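Local coordinates for protein Hia (Haemophilus influenzae, PDB 1S7M) that probably mediates adhesion to host cells, as the host-recognising piece HiaBD1 of a homotrimeric autotransporter in the bacterial outer membrane, at residues N32-T37 / G44-K49; A61-L66 / L84-E89; W115-D120 / N137-K142. One frame throughout, in Å; residues are numbered along the deposited sequence.

Contact 1 (N32-T37 / G44-K49); sequences NTISVT and GGQSVK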
loop_
_atom_site.group_PDB
_atom_site.type_symbol
_atom_site.label_atom_id
_atom_site.label_comp_id
_atom_site.label_asym_id
_atom_site.label_seq_id
_atom_site.Cartn_x
_atom_site.Cartn_y
_atom_site.Cartn_z
ATOM N N ASN A 32 3.105 13.358 22.411
ATOM C CA ASN A 32 1.729 13.208 22.871
ATOM C C ASN A 32 0.882 14.385 22.452
ATOM O O ASN A 32 -0.335 14.358 22.564
ATOM C CB ASN A 32 1.659 13.083 24.384
ATOM C CG ASN A 32 1.859 11.671 24.855
ATOM O OD1 ASN A 32 1.300 10.729 24.290
ATOM N ND2 ASN A 32 2.650 11.510 25.906
ATOM N N THR A 33 1.547 15.423 21.971
ATOM C CA THR A 33 0.881 16.630 21.531
ATOM C C THR A 33 0.064 16.443 20.261
ATOM O O THR A 33 0.427 15.673 19.379
ATOM C CB THR A 33 1.923 17.738 21.281
ATOM O OG1 THR A 33 2.269 18.364 22.522
ATOM C CG2 THR A 33 1.388 18.765 20.313
ATOM N N ILE A 34 -1.056 17.143 20.182
ATOM C CA ILE A 34 -1.884 17.110 18.991
ATOM C C ILE A 34 -1.696 18.527 18.449
ATOM O O ILE A 34 -1.995 19.514 19.141
ATOM C CB ILE A 34 -3.365 16.906 19.312
ATOM C CG1 ILE A 34 -3.529 15.807 20.371
ATOM C CG2 ILE A 34 -4.127 16.586 18.020
ATOM C CD1 ILE A 34 -3.159 14.461 19.918
ATOM N N SER A 35 -1.205 18.651 17.224
ATOM C CA SER A 35 -0.965 19.988 16.712
ATOM C C SER A 35 -1.022 20.176 15.222
ATOM O O SER A 35 -0.796 19.243 14.462
ATOM C CB SER A 35 0.398 20.472 17.186
ATOM O OG SER A 35 1.424 19.710 16.580
ATOM N N VAL A 36 -1.331 21.416 14.845
ATOM C CA VAL A 36 -1.389 21.876 13.468
ATOM C C VAL A 36 -0.547 23.153 13.471
ATOM O O VAL A 36 -1.009 24.222 13.884
ATOM C CB VAL A 36 -2.816 22.213 13.022
ATOM C CG1 VAL A 36 -2.783 22.855 11.651
ATOM C CG2 VAL A 36 -3.652 20.945 12.949
ATOM N N THR A 37 0.700 23.025 13.034
ATOM C CA THR A 37 1.629 24.149 12.999
ATOM C C THR A 37 2.245 24.301 11.620
ATOM O O THR A 37 1.972 23.514 10.706
ATOM C CB THR A 37 2.791 23.963 14.001
ATOM O OG1 THR A 37 3.688 22.960 13.502
ATOM C CG2 THR A 37 2.265 23.534 15.372
ATOM N N GLY A 44 -0.515 13.312 18.003
ATOM C CA GLY A 44 -0.222 12.868 19.352
ATOM C C GLY A 44 -0.321 11.378 19.610
ATOM O O GLY A 44 -0.838 10.977 20.651
ATOM N N GLY A 45 0.185 10.560 18.689
ATOM C CA GLY A 45 0.134 9.121 18.860
ATOM C C GLY A 45 -1.249 8.555 18.615
ATOM O O GLY A 45 -1.503 7.371 18.832
ATOM N N GLN A 46 -2.158 9.406 18.170
ATOM C CA GLN A 46 -3.516 8.969 17.884
ATOM C C GLN A 46 -3.705 8.817 16.371
ATOM O O GLN A 46 -2.725 8.798 15.620
ATOM C CB GLN A 46 -4.509 9.977 18.434
ATOM C CG GLN A 46 -4.249 10.349 19.885
ATOM C CD GLN A 46 -5.448 10.099 20.758
ATOM O OE1 GLN A 46 -5.689 10.831 21.712
ATOM N NE2 GLN A 46 -6.205 9.059 20.445
ATOM N N SER A 47 -4.959 8.722 15.945
ATOM C CA SER A 47 -5.297 8.527 14.543
ATOM C C SER A 47 -5.967 9.717 13.887
ATOM O O SER A 47 -6.386 10.661 14.547
ATOM C CB SER A 47 -6.255 7.338 14.396
ATOM O OG SER A 47 -5.673 6.154 14.894
ATOM N N VAL A 48 -6.059 9.654 12.563
ATOM C CA VAL A 48 -6.759 10.664 11.800
ATOM C C VAL A 48 -7.979 9.852 11.376
ATOM O O VAL A 48 -7.875 8.886 10.611
ATOM C CB VAL A 48 -5.937 11.139 10.582
ATOM C CG1 VAL A 48 -6.824 11.914 9.611
ATOM C CG2 VAL A 48 -4.794 12.012 11.051
ATOM N N LYS A 49 -9.137 10.217 11.902
ATOM C CA LYS A 49 -10.356 9.477 11.593
ATOM C C LYS A 49 -11.282 10.222 10.666
ATOM O O LYS A 49 -11.050 11.389 10.349
ATOM C CB LYS A 49 -11.097 9.108 12.887
ATOM C CG LYS A 49 -10.355 8.079 13.735
ATOM C CD LYS A 49 -11.074 7.833 15.070
ATOM C CE LYS A 49 -10.302 6.850 15.938
ATOM N NZ LYS A 49 -9.982 5.602 15.173
HETATM O O HOH W 1 -1.946 12.305 22.628
#
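Gly44 meets the run Asn32 to Ile34 where the chain turns a corner at residues 44-45, after strand 40-43. Its backbone is in a left-handed conformation, with phi 49° and psi 43°; a positive phi by itself favours glycine. Asn32 O and Ile34 CD1 both lie against its CA. The CA of Gly44 makes a CA-H...O contact with Asn32 O at 3.5 Å. Ile34 CD1 presses on Gly44 CA at 3.4 Å, tighter than usual for two carbons. The branch gets there because CG1 lies beside the backbone N of Ile34 (chi1 -44°), while CG2 takes the place anti to that N. No direct hydrogen bond crosses. Instead one water donates to Asn32 O and to Gly44 O, at 2.6 Å from each, and ties the two carbonyls together. After the corner, Gln46 CG stands 4.3 Å from Ile34 CD1. Gln46 already joins a parallel ladder with a strand of the second subunit. Ser47 OG then bonds to Val52 O of the second subunit, and Val48 and Lys49 join a parallel ladder with a strand of the third. Strand 34-37 itself lies between strands 17-21 and 40-43 of the antiparallel sheet, and the corner at Gly44 leads from that sheet into strand 46-51.

Contact 2 (A61-L66 / L84-E89); sequences ANFDPL and LTNLDE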
loop_
_atom_site.group_PDB
_atom_site.type_symbol
_atom_site.label_atom_id
_atom_site.label_comp_id
_atom_site.label_asym_id
_atom_site.label_seq_id
_atom_site.Cartn_x
_atom_site.Cartn_y
_atom_site.Cartn_z
ATOM N N ALA A 61 -19.567 2.775 -8.972
ATOM C CA ALA A 61 -20.469 3.613 -9.756
ATOM C C ALA A 61 -19.890 5.021 -9.798
ATOM O O ALA A 61 -18.942 5.339 -9.076
ATOM C CB ALA A 61 -21.840 3.638 -9.108
ATOM N N ASN A 62 -20.448 5.862 -10.649
ATOM C CA ASN A 62 -19.983 7.235 -10.761
ATOM C C ASN A 62 -18.660 7.331 -11.488
ATOM O O ASN A 62 -17.967 8.346 -11.410
ATOM C CB ASN A 62 -19.868 7.872 -9.375
ATOM C CG ASN A 62 -21.147 7.729 -8.563
ATOM O OD1 ASN A 62 -22.200 8.290 -8.918
ATOM N ND2 ASN A 62 -21.069 6.965 -7.472
ATOM N N PHE A 63 -18.298 6.266 -12.187
ATOM C CA PHE A 63 -17.074 6.278 -12.970
ATOM C C PHE A 63 -17.546 6.822 -14.299
ATOM O O PHE A 63 -18.538 6.349 -14.857
ATOM C CB PHE A 63 -16.519 4.861 -13.170
ATOM C CG PHE A 63 -15.277 4.801 -14.041
ATOM C CD1 PHE A 63 -14.006 4.923 -13.483
ATOM C CD2 PHE A 63 -15.385 4.604 -15.415
ATOM C CE1 PHE A 63 -12.856 4.843 -14.281
ATOM C CE2 PHE A 63 -14.249 4.523 -16.219
ATOM C CZ PHE A 63 -12.977 4.641 -15.651
ATOM N N ASP A 64 -16.850 7.819 -14.811
ATOM C CA ASP A 64 -17.239 8.375 -16.076
ATOM C C ASP A 64 -16.346 7.799 -17.147
ATOM O O ASP A 64 -15.174 8.110 -17.211
ATOM C CB ASP A 64 -17.130 9.904 -16.043
ATOM C CG ASP A 64 -17.465 10.544 -17.383
ATOM O OD1 ASP A 64 -17.493 11.790 -17.462
ATOM O OD2 ASP A 64 -17.686 9.798 -18.364
ATOM N N PRO A 65 -16.903 6.949 -18.020
ATOM C CA PRO A 65 -16.154 6.314 -19.113
ATOM C C PRO A 65 -15.551 7.263 -20.145
ATOM O O PRO A 65 -14.581 6.910 -20.803
ATOM C CB PRO A 65 -17.191 5.395 -19.764
ATOM C CG PRO A 65 -18.127 5.079 -18.655
ATOM C CD PRO A 65 -18.275 6.420 -17.952
ATOM N N LEU A 66 -16.108 8.463 -20.284
ATOM C CA LEU A 66 -15.623 9.389 -21.311
ATOM C C LEU A 66 -14.379 10.213 -21.018
ATOM O O LEU A 66 -13.824 10.838 -21.916
ATOM C CB LEU A 66 -16.774 10.306 -21.757
ATOM C CG LEU A 66 -17.808 9.511 -22.567
ATOM C CD1 LEU A 66 -19.149 10.265 -22.710
ATOM C CD2 LEU A 66 -17.187 9.224 -23.929
ATOM N N LEU A 84 -10.546 -3.872 -6.654
ATOM C CA LEU A 84 -9.157 -3.424 -6.491
ATOM C C LEU A 84 -9.164 -1.902 -6.557
ATOM O O LEU A 84 -9.860 -1.327 -7.391
ATOM C CB LEU A 84 -8.266 -3.948 -7.617
ATOM C CG LEU A 84 -7.903 -5.430 -7.621
ATOM C CD1 LEU A 84 -6.919 -5.700 -8.751
ATOM C CD2 LEU A 84 -7.275 -5.789 -6.273
ATOM N N THR A 85 -8.379 -1.257 -5.700
ATOM C CA THR A 85 -8.288 0.211 -5.676
ATOM C C THR A 85 -7.867 0.781 -7.045
ATOM O O THR A 85 -6.976 0.249 -7.706
ATOM C CB THR A 85 -7.280 0.659 -4.602
ATOM O OG1 THR A 85 -7.656 0.085 -3.339
ATOM C CG2 THR A 85 -7.243 2.170 -4.480
ATOM N N ASN A 86 -8.515 1.858 -7.480
ATOM C CA ASN A 86 -8.166 2.463 -8.776
ATOM C C ASN A 86 -7.351 3.697 -8.474
ATOM O O ASN A 86 -7.887 4.684 -7.973
ATOM C CB ASN A 86 -9.435 2.841 -9.563
ATOM C CG ASN A 86 -9.124 3.652 -10.846
ATOM O OD1 ASN A 86 -7.969 3.807 -11.243
ATOM N ND2 ASN A 86 -10.172 4.141 -11.499
ATOM N N LEU A 87 -6.052 3.633 -8.755
ATOM C CA LEU A 87 -5.162 4.749 -8.468
ATOM C C LEU A 87 -4.993 5.727 -9.601
ATOM O O LEU A 87 -4.313 6.731 -9.434
ATOM C CB LEU A 87 -3.760 4.238 -8.089
ATOM C CG LEU A 87 -3.692 3.340 -6.847
ATOM C CD1 LEU A 87 -2.302 2.750 -6.706
ATOM C CD2 LEU A 87 -4.066 4.165 -5.621
ATOM N N ASP A 88 -5.599 5.448 -10.749
ATOM C CA ASP A 88 -5.392 6.317 -11.906
ATOM C C ASP A 88 -6.632 6.998 -12.509
ATOM O O ASP A 88 -6.616 7.358 -13.688
ATOM C CB ASP A 88 -4.689 5.518 -13.019
ATOM C CG ASP A 88 -3.456 4.761 -12.523
ATOM O OD1 ASP A 88 -2.607 5.375 -11.839
ATOM O OD2 ASP A 88 -3.328 3.554 -12.836
ATOM N N GLU A 89 -7.696 7.181 -11.732
ATOM C CA GLU A 89 -8.873 7.847 -12.282
ATOM C C GLU A 89 -8.545 9.290 -12.710
ATOM O O GLU A 89 -7.944 10.061 -11.959
ATOM C CB GLU A 89 -10.034 7.856 -11.277
ATOM C CG GLU A 89 -11.316 8.541 -11.827
ATOM C CD GLU A 89 -12.483 8.516 -10.843
ATOM O OE1 GLU A 89 -12.238 8.525 -9.614
ATOM O OE2 GLU A 89 -13.655 8.505 -11.294
HETATM O O HOH W 2 -14.580 8.871 -13.687
#
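Phe63 and Glu89 are the closest backbone points here, with CA atoms 8.4 Å apart, so the segments meet through side chains and one water. Residues 61-66 form an irregular loop before helix 70-77. Residues 84-89 hold a short, weakly bonded strand at about 85-86 and then turn. Both lie in the HiaBD2_N (GIN) region, and each holds an Asx turn. In one, Asp64 OD2 accepts from Leu66 N; in the other, Asn86 OD1 accepts from Asp88 N at 2.9 Å. The second bond helps fix the amide of Asn86, whose ND2 reaches the edge of the Phe63 ring near its plane, 3.9 Å from CE1. The two side chains cross at about a right angle, and the planes of ring and amide are 41° apart. Phe63 CG is anti to the backbone N (chi1 177°), which carries the ring towards Asn86 and the helix, where it also packs on Asn72, Leu73 and Gln76. Asn72 OD1 takes a hydrogen bond from Asn86 ND2, so this amide is held at both ends. Glu89 extends its carboxylate towards the loop. Its OE1 forms a salt bridge with Lys56, and OE2 stands 4.2 Å from Phe63 CD1. A water lies 4.0 Å above one face of the ring, offset toward the rim. It accepts from Asp64 N at 2.7 Å and donates to Glu89 OE2 at 2.6 Å.

Contact 3 (W115-D120 / N137-K142); sequences WVISAD and NEVKFK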
loop_
_atom_site.group_PDB
_atom_site.type_symbol
_atom_site.label_atom_id
_atom_site.label_comp_id
_atom_site.label_asym_id
_atom_site.label_seq_id
_atom_site.Cartn_x
_atom_site.Cartn_y
_atom_site.Cartn_z
ATOM N N TRP A 115 -2.659 -7.180 -7.088
ATOM C CA TRP A 115 -2.388 -7.433 -8.481
ATOM C C TRP A 115 -3.235 -8.604 -8.902
ATOM O O TRP A 115 -3.868 -9.270 -8.063
ATOM C CB TRP A 115 -0.902 -7.700 -8.764
ATOM C CG TRP A 115 -0.227 -8.702 -7.869
ATOM C CD1 TRP A 115 0.172 -8.510 -6.575
ATOM C CD2 TRP A 115 0.165 -10.040 -8.223
ATOM N NE1 TRP A 115 0.795 -9.652 -6.100
ATOM C CE2 TRP A 115 0.805 -10.601 -7.087
ATOM C CE3 TRP A 115 0.045 -10.814 -9.394
ATOM C CZ2 TRP A 115 1.325 -11.902 -7.085
ATOM C CZ3 TRP A 115 0.557 -12.106 -9.400
ATOM C CH2 TRP A 115 1.196 -12.642 -8.246
ATOM N N VAL A 116 -3.283 -8.840 -10.203
ATOM C CA VAL A 116 -4.072 -9.932 -10.723
ATOM C C VAL A 116 -3.161 -11.010 -11.243
ATOM O O VAL A 116 -2.188 -10.720 -11.943
ATOM C CB VAL A 116 -5.013 -9.458 -11.892
ATOM C CG1 VAL A 116 -5.713 -10.652 -12.521
ATOM C CG2 VAL A 116 -6.026 -8.442 -11.380
ATOM N N ILE A 117 -3.460 -12.253 -10.856
ATOM C CA ILE A 117 -2.710 -13.407 -11.340
ATOM C C ILE A 117 -3.634 -14.204 -12.279
ATOM O O ILE A 117 -4.816 -14.334 -12.023
ATOM C CB ILE A 117 -2.239 -14.312 -10.152
ATOM C CG1 ILE A 117 -1.327 -15.425 -10.668
ATOM C CG2 ILE A 117 -3.448 -14.872 -9.382
ATOM C CD1 ILE A 117 -0.503 -16.133 -9.552
ATOM N N SER A 118 -3.103 -14.711 -13.385
ATOM C CA SER A 118 -3.916 -15.495 -14.303
ATOM C C SER A 118 -3.091 -16.577 -14.990
ATOM O O SER A 118 -1.849 -16.568 -14.966
ATOM C CB SER A 118 -4.552 -14.590 -15.384
ATOM O OG SER A 118 -3.560 -13.842 -16.091
ATOM N N ALA A 119 -3.819 -17.510 -15.598
ATOM C CA ALA A 119 -3.273 -18.618 -16.357
ATOM C C ALA A 119 -4.339 -18.895 -17.438
ATOM O O ALA A 119 -5.497 -18.528 -17.280
ATOM C CB ALA A 119 -3.093 -19.831 -15.467
ATOM N N ASP A 120 -3.946 -19.525 -18.536
ATOM C CA ASP A 120 -4.898 -19.794 -19.606
ATOM C C ASP A 120 -5.738 -21.001 -19.296
ATOM O O ASP A 120 -6.713 -21.270 -19.975
ATOM C CB ASP A 120 -4.167 -19.997 -20.928
ATOM C CG ASP A 120 -3.560 -18.716 -21.441
ATOM O OD1 ASP A 120 -4.271 -17.688 -21.409
ATOM O OD2 ASP A 120 -2.386 -18.730 -21.876
ATOM N N ASN A 137 -2.216 -12.423 0.920
ATOM C CA ASN A 137 -2.717 -13.497 0.092
ATOM C C ASN A 137 -1.458 -14.293 -0.216
ATOM O O ASN A 137 -0.347 -13.759 -0.142
ATOM C CB ASN A 137 -3.349 -12.993 -1.234
ATOM C CG ASN A 137 -4.870 -12.812 -1.140
ATOM O OD1 ASN A 137 -5.577 -13.633 -0.523
ATOM N ND2 ASN A 137 -5.379 -11.756 -1.751
ATOM N N GLU A 138 -1.621 -15.562 -0.563
ATOM C CA GLU A 138 -0.484 -16.427 -0.885
ATOM C C GLU A 138 -0.594 -17.014 -2.283
ATOM O O GLU A 138 -1.670 -17.379 -2.724
ATOM C CB GLU A 138 -0.399 -17.611 0.110
ATOM C CG GLU A 138 0.770 -18.577 -0.155
ATOM C CD GLU A 138 0.847 -19.751 0.866
ATOM O OE1 GLU A 138 0.189 -19.664 1.922
ATOM O OE2 GLU A 138 1.565 -20.739 0.602
ATOM N N VAL A 139 0.536 -17.109 -2.957
ATOM C CA VAL A 139 0.608 -17.687 -4.287
ATOM C C VAL A 139 1.636 -18.819 -4.179
ATOM O O VAL A 139 2.760 -18.613 -3.730
ATOM C CB VAL A 139 1.095 -16.665 -5.350
ATOM C CG1 VAL A 139 1.274 -17.364 -6.688
ATOM C CG2 VAL A 139 0.095 -15.523 -5.489
ATOM N N LYS A 140 1.229 -20.009 -4.597
ATOM C CA LYS A 140 2.081 -21.188 -4.543
ATOM C C LYS A 140 2.301 -21.786 -5.912
ATOM O O LYS A 140 1.352 -21.988 -6.658
ATOM C CB LYS A 140 1.431 -22.246 -3.637
ATOM C CG LYS A 140 2.085 -23.613 -3.718
ATOM C CD LYS A 140 1.468 -24.567 -2.712
ATOM C CE LYS A 140 2.256 -24.584 -1.424
ATOM N NZ LYS A 140 1.816 -25.772 -0.611
ATOM N N PHE A 141 3.554 -22.058 -6.247
ATOM C CA PHE A 141 3.880 -22.675 -7.514
ATOM C C PHE A 141 4.147 -24.156 -7.228
ATOM O O PHE A 141 5.097 -24.512 -6.510
ATOM C CB PHE A 141 5.085 -21.963 -8.128
ATOM C CG PHE A 141 4.832 -20.492 -8.386
ATOM C CD1 PHE A 141 5.018 -19.543 -7.369
ATOM C CD2 PHE A 141 4.323 -20.065 -9.619
ATOM C CE1 PHE A 141 4.696 -18.186 -7.580
ATOM C CE2 PHE A 141 3.996 -18.714 -9.833
ATOM C CZ PHE A 141 4.182 -17.772 -8.811
ATOM N N LYS A 142 3.287 -25.008 -7.780
ATOM C CA LYS A 142 3.352 -26.434 -7.544
ATOM C C LYS A 142 3.885 -27.297 -8.661
ATOM O O LYS A 142 3.647 -27.046 -9.845
ATOM C CB LYS A 142 1.972 -26.966 -7.155
ATOM C CG LYS A 142 1.074 -25.953 -6.451
ATOM C CD LYS A 142 0.102 -26.605 -5.464
ATOM C CE LYS A 142 -0.477 -27.906 -5.993
ATOM N NZ LYS A 142 -1.510 -28.490 -5.083
#
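This is an apolar contact in the Trp-ring domain, between two strands that do not pair with each other in this chain. Strand 114-119 pairs with 129-134, and strand 138-143 follows after a short connection. The CA atoms of Ile117 and Val139 are 8.9 Å apart, a distance bridged by side chains. Val139 is the residue both partners share, and its two methyls divide the work. Val139 CG1 meets Ile117 CD1 tip to tip at 3.6 Å. Ile117 reaches it with an extended chain: Ile117 CG1 is anti to the backbone N (chi1 -174°) and CD1 continues outward. Val139 CG2 touches the six-membered part of the Trp115 indole, at 4.1 Å from CH2 and also from CZ2, in an oblique approach. The indole arrives from the opposite direction to the valine. Its CG sits between the backbone N and the carbonyl carbon (chi1 49°), and the benzo end comes nearer to Val139 than the CB does. Val133 of strand 129-134 packs against all three residues, and Trp115 meets the Trp115 of both other subunits. Residues of both strands pair in parallel ladders with neighbouring chains, and Lys140 forms a salt bridge with Asp120 of the second subunit. Between the segments themselves three buried apolar residues meet with no hydrogen bond, so dispersion and the exclusion of water probably hold this contact.

The three contacts come in series along the chain, each closing before the next opens. Contact 1 belongs to the four-stranded antiparallel sheet near the N-terminus and the strand that leaves it. Contact 2 lies in the GIN region, and contact 3 in the Trp-ring domain. The centres of contact 1 and contact 2 are about 32 Å apart. Those of contact 2 and contact 3 are about 25 Å apart. Contact 1 and contact 3 have centres about 40 Å apart, on opposite sides of the chain's centre. Only contacts 2 and 3 touch, through Leu84 CD1 and Val116 CG2 at 3.9 Å. All three reach the third subunit, so this elongated adhesin fragment is joined to its trimer partners at each level.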